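Side-chain contacts in acidocalcisomal pyrophosphatase (Trypanosoma cruzi, PDB 5CUV), which probably hydrolyses inorganic pyrophosphate to phosphate with the help of magnesium ions: residues A[170-175]-A[179-184]; A[227-232]-A[237-242]. All blocks are in the same frame, centred on the assembly; numbering follows the deposited sequence.

Interaction 1 (A[170-175]-A[179-184]); sequences TRETGE and PSYRVL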
# COMPACT_ATOMS: atom_id res chain seq x y z
N THR A 170 0.76 5.29 28.58
CA THR A 170 1.68 6.37 28.85
C THR A 170 0.89 7.58 29.38
O THR A 170 -0.27 7.79 29.03
CB THR A 170 2.43 6.78 27.61
OG1 THR A 170 1.49 7.17 26.61
CG2 THR A 170 3.26 5.66 27.10
N ARG A 171 1.48 8.39 30.25
CA ARG A 171 0.76 9.56 30.72
C ARG A 171 1.75 10.64 30.85
O ARG A 171 2.85 10.41 31.32
CB ARG A 171 0.16 9.36 32.09
CG ARG A 171 -0.87 8.32 32.14
CD ARG A 171 -1.76 8.54 33.36
NE ARG A 171 -2.73 7.46 33.44
CZ ARG A 171 -2.58 6.37 34.20
NH1 ARG A 171 -1.50 6.22 34.96
NH2 ARG A 171 -3.50 5.41 34.15
N GLU A 172 1.39 11.82 30.40
CA GLU A 172 2.28 12.95 30.55
C GLU A 172 1.93 13.61 31.88
O GLU A 172 0.86 13.38 32.43
CB GLU A 172 2.06 13.95 29.42
CG GLU A 172 2.28 13.37 28.04
CD GLU A 172 2.17 14.44 26.95
OE1 GLU A 172 1.37 14.19 26.03
OE2 GLU A 172 2.85 15.50 26.98
N THR A 173 2.84 14.41 32.42
CA THR A 173 2.59 15.13 33.65
C THR A 173 3.56 16.25 33.56
O THR A 173 4.56 16.15 32.87
CB THR A 173 2.96 14.34 34.92
OG1 THR A 173 4.38 14.34 35.07
CG2 THR A 173 2.42 12.88 34.86
N GLY A 174 3.29 17.34 34.25
CA GLY A 174 4.20 18.45 34.20
C GLY A 174 3.84 19.32 33.03
O GLY A 174 2.85 19.09 32.32
N GLU A 175 4.69 20.32 32.82
CA GLU A 175 4.56 21.33 31.79
C GLU A 175 5.66 21.08 30.77
O GLU A 175 6.83 20.93 31.12
CB GLU A 175 4.78 22.69 32.42
CG GLU A 175 3.75 23.77 32.20
CD GLU A 175 4.31 25.17 32.62
OE1 GLU A 175 4.93 25.86 31.75
OE2 GLU A 175 4.17 25.56 33.82
N PRO A 179 11.19 21.67 33.66
CA PRO A 179 11.77 20.45 34.26
C PRO A 179 10.79 19.45 34.88
O PRO A 179 11.19 18.39 35.33
CB PRO A 179 12.73 20.99 35.32
CG PRO A 179 12.94 22.44 34.98
CD PRO A 179 11.59 22.86 34.44
N SER A 180 9.51 19.78 34.94
CA SER A 180 8.59 18.84 35.53
C SER A 180 8.03 17.84 34.54
O SER A 180 7.45 16.83 34.94
CB SER A 180 7.42 19.58 36.19
OG SER A 180 6.92 20.57 35.35
N TYR A 181 8.19 18.14 33.25
CA TYR A 181 7.66 17.30 32.19
C TYR A 181 8.24 15.90 32.24
O TYR A 181 9.45 15.70 32.35
CB TYR A 181 7.93 17.92 30.82
CG TYR A 181 7.21 17.21 29.73
CD1 TYR A 181 5.83 17.33 29.57
CD2 TYR A 181 7.88 16.33 28.92
CE1 TYR A 181 5.14 16.57 28.63
CE2 TYR A 181 7.23 15.56 27.98
CZ TYR A 181 5.86 15.68 27.84
OH TYR A 181 5.23 14.85 26.94
N ARG A 182 7.35 14.92 32.17
CA ARG A 182 7.77 13.55 32.20
C ARG A 182 6.66 12.77 31.49
O ARG A 182 5.48 13.16 31.53
CB ARG A 182 7.87 13.07 33.64
CG ARG A 182 8.96 13.67 34.55
CD ARG A 182 10.28 13.10 34.18
NE ARG A 182 11.39 13.56 35.00
CZ ARG A 182 11.74 14.84 35.13
NH1 ARG A 182 11.05 15.80 34.52
NH2 ARG A 182 12.81 15.16 35.85
N VAL A 183 7.04 11.68 30.83
CA VAL A 183 6.09 10.83 30.20
C VAL A 183 6.25 9.55 31.03
O VAL A 183 7.31 8.94 31.02
CB VAL A 183 6.41 10.59 28.69
CG1 VAL A 183 5.37 9.58 28.07
CG2 VAL A 183 6.30 11.88 27.92
N LEU A 184 5.21 9.16 31.77
CA LEU A 184 5.23 7.95 32.63
C LEU A 184 4.66 6.74 31.92
O LEU A 184 3.82 6.91 31.04
CB LEU A 184 4.42 8.18 33.91
CG LEU A 184 4.68 9.36 34.88
CD1 LEU A 184 4.64 8.83 36.28
CD2 LEU A 184 6.00 9.97 34.65
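The Tyr181 ring meets Glu172 at its edge: OE2 of Glu172 lies in the ring plane, and Gly174 O is near that plane too, whereas Thr173 O and Glu175 C approach obliquely. The setting is the closed end of a β-hairpin made by strands 166-173 and 182-189. Tyr181 OH donates to Glu172 OE2, with the carboxylate turned 83° from the ring; the bond is very short as modelled, so its length is doubtful. Tyr181 reaches the carboxylate because CG stands anti to the backbone N (chi1 -171°).

The backbone pairing is antiparallel: Arg171 N to Leu184 O is 2.9 Å and Leu184 N to Arg171 O 2.7 Å, while the bond from Thr173 N to Arg182 O is weak. On the face shared by Arg171, Thr173, Arg182 and Leu184, Thr173 CG2 packs on Leu184 CG at 4.2 Å. The Arg171 guanidinium turns off to Glu195, that of Arg182 to Glu244. Glu175 N makes a weak bond to Ser180 OG (3.4 Å), which is also tied to Thr178 and to Gly39 O of the second subunit. Arg182 NH1 folds back on its own segment, donating to Pro179 O and Tyr181 O, each at 2.7 Å, from above both carbonyl planes.

Interaction 2 (A[227-232]-A[237-242]); sequences ICEIPK and KFEIAT
Glu229 reaches from the corner of its chain to the backbone of segment 237-242, and its atoms can be followed outward. CB lies 3.9 Å from Phe238 O. CG is set anti to the carbonyl carbon (chi1 -70°) and the chain continues extended, which brings CD within 3.9 Å of Glu239 CA. At the tip, OE2 accepts the backbone N-H of Ile240 at 2.9 Å between Ile240 N and Glu229 OE2. The bond uses the anti lone pair, turned away from the other carboxylate oxygen, and bends to 148° at the hydrogen. The same oxygen also lies against the Ile240 side chain, with Glu229 OE2 3.5 Å from CG1.

The main chain of Glu229 is engaged as well: its O sits 3.3 Å from Phe238 CB and approaches the Phe238 ring obliquely. Isoleucines flank this polar link. Ile227 CD1 meets Ile240 CD1 at 4.3 Å, and Ile230 CG1 packs near Phe238 N.

The two runs, 227-230 and 237-240, point 162° apart, yet the one hydrogen bond between them comes from a side chain. Strand 224-228 pairs with 269-272, and strand 238-240 with 249-254. Glu229 and Ile230 both face Tyr270, a classic β-bulge. It lies close to the magnesium site: the Glu229 side chain is about 5 Å from that of the ligand Asp296 and about 8 Å from the ion, second shell at most.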
# COMPACT_ATOMS: atom_id res chain seq x y z
N ILE A 227 11.23 2.88 21.37
CA ILE A 227 10.71 3.98 22.17
C ILE A 227 11.13 5.30 21.56
O ILE A 227 12.32 5.62 21.46
CB ILE A 227 11.20 3.92 23.61
CG1 ILE A 227 10.82 2.58 24.20
CG2 ILE A 227 10.54 4.95 24.45
CD1 ILE A 227 11.55 2.27 25.50
N CYS A 228 10.14 6.06 21.10
CA CYS A 228 10.44 7.31 20.50
C CYS A 228 10.81 8.33 21.54
O CYS A 228 10.10 8.54 22.49
CB CYS A 228 9.25 7.81 19.74
SG CYS A 228 9.65 9.33 18.90
N GLU A 229 11.95 8.96 21.37
CA GLU A 229 12.33 9.98 22.29
C GLU A 229 12.11 11.27 21.55
O GLU A 229 11.43 12.17 22.08
CB GLU A 229 13.79 9.82 22.70
CG GLU A 229 13.96 8.60 23.56
CD GLU A 229 15.41 8.34 23.95
OE1 GLU A 229 16.29 8.22 23.04
OE2 GLU A 229 15.67 8.24 25.18
N ILE A 230 12.62 11.36 20.32
CA ILE A 230 12.43 12.57 19.53
C ILE A 230 11.62 12.38 18.26
O ILE A 230 12.11 11.87 17.27
CB ILE A 230 13.80 13.19 19.13
CG1 ILE A 230 14.55 13.57 20.40
CG2 ILE A 230 13.61 14.44 18.27
CD1 ILE A 230 15.90 13.97 20.12
N PRO A 231 10.37 12.84 18.24
CA PRO A 231 9.55 12.69 17.01
C PRO A 231 10.05 13.31 15.67
O PRO A 231 10.67 14.41 15.57
CB PRO A 231 8.20 13.34 17.42
CG PRO A 231 8.19 13.37 18.88
CD PRO A 231 9.67 13.68 19.22
N LYS A 232 9.71 12.60 14.63
CA LYS A 232 9.99 12.99 13.22
C LYS A 232 9.58 14.45 13.04
O LYS A 232 8.47 14.81 13.40
CB LYS A 232 9.12 12.12 12.32
CG LYS A 232 9.38 12.12 10.85
CD LYS A 232 8.28 11.31 10.22
CE LYS A 232 8.49 11.11 8.76
NZ LYS A 232 9.73 10.39 8.45
N LYS A 237 14.81 18.19 22.59
CA LYS A 237 15.34 16.99 23.17
C LYS A 237 14.59 16.36 24.32
O LYS A 237 14.09 17.02 25.21
CB LYS A 237 16.77 17.24 23.57
CG LYS A 237 17.65 17.33 22.40
CD LYS A 237 19.05 17.80 22.78
CE LYS A 237 19.78 18.08 21.51
NZ LYS A 237 21.04 18.85 21.69
N PHE A 238 14.57 15.04 24.32
CA PHE A 238 13.90 14.26 25.32
C PHE A 238 14.73 13.01 25.50
O PHE A 238 15.53 12.71 24.65
CB PHE A 238 12.56 13.83 24.76
CG PHE A 238 11.56 14.91 24.74
CD1 PHE A 238 10.81 15.22 25.90
CD2 PHE A 238 11.35 15.64 23.61
CE1 PHE A 238 9.89 16.25 25.90
CE2 PHE A 238 10.41 16.70 23.60
CZ PHE A 238 9.69 16.99 24.72
N GLU A 239 14.56 12.30 26.62
CA GLU A 239 15.24 11.04 26.81
C GLU A 239 14.77 10.24 27.99
O GLU A 239 14.08 10.72 28.89
CB GLU A 239 16.71 11.25 26.90
CG GLU A 239 17.23 11.11 28.26
CD GLU A 239 18.15 12.23 28.54
OE1 GLU A 239 19.29 12.22 27.99
OE2 GLU A 239 17.72 13.14 29.28
N ILE A 240 15.09 8.97 27.97
CA ILE A 240 14.73 8.09 29.06
C ILE A 240 15.59 8.47 30.22
O ILE A 240 16.78 8.49 30.11
CB ILE A 240 15.04 6.66 28.70
CG1 ILE A 240 14.12 6.24 27.55
CG2 ILE A 240 14.93 5.77 29.96
CD1 ILE A 240 14.59 4.99 26.82
N ALA A 241 15.02 8.80 31.35
CA ALA A 241 15.86 9.17 32.50
C ALA A 241 16.35 7.87 33.14
O ALA A 241 15.68 7.28 33.96
CB ALA A 241 15.06 10.04 33.52
N THR A 242 17.52 7.40 32.73
CA THR A 242 18.06 6.18 33.29
C THR A 242 18.35 6.36 34.78
O THR A 242 18.43 5.38 35.53
CB THR A 242 19.35 5.74 32.57
OG1 THR A 242 20.28 6.82 32.51
CG2 THR A 242 19.04 5.35 31.18

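From the N terminus, interaction 1 comes first: segments 170-175 and 179-184 close a three-residue turn at the end of the hairpin formed by strands 166-173 and 182-189. The chain then runs on through strand 195-198 and helix 200-203 before interaction 2 closes the four-residue link between 232 and 237. The two loops follow in series, neither enclosing nor crossing the other. Their centres are about 12 Å apart, and they meet directly where Tyr181 CE2 packs against Phe238 CE1 at 3.4 Å. Strand 249-254 pairs with both 182-189 and 238-240, so the hairpin is joined to interaction 2, whose other strand, 224-228, belongs to the mixed sheet.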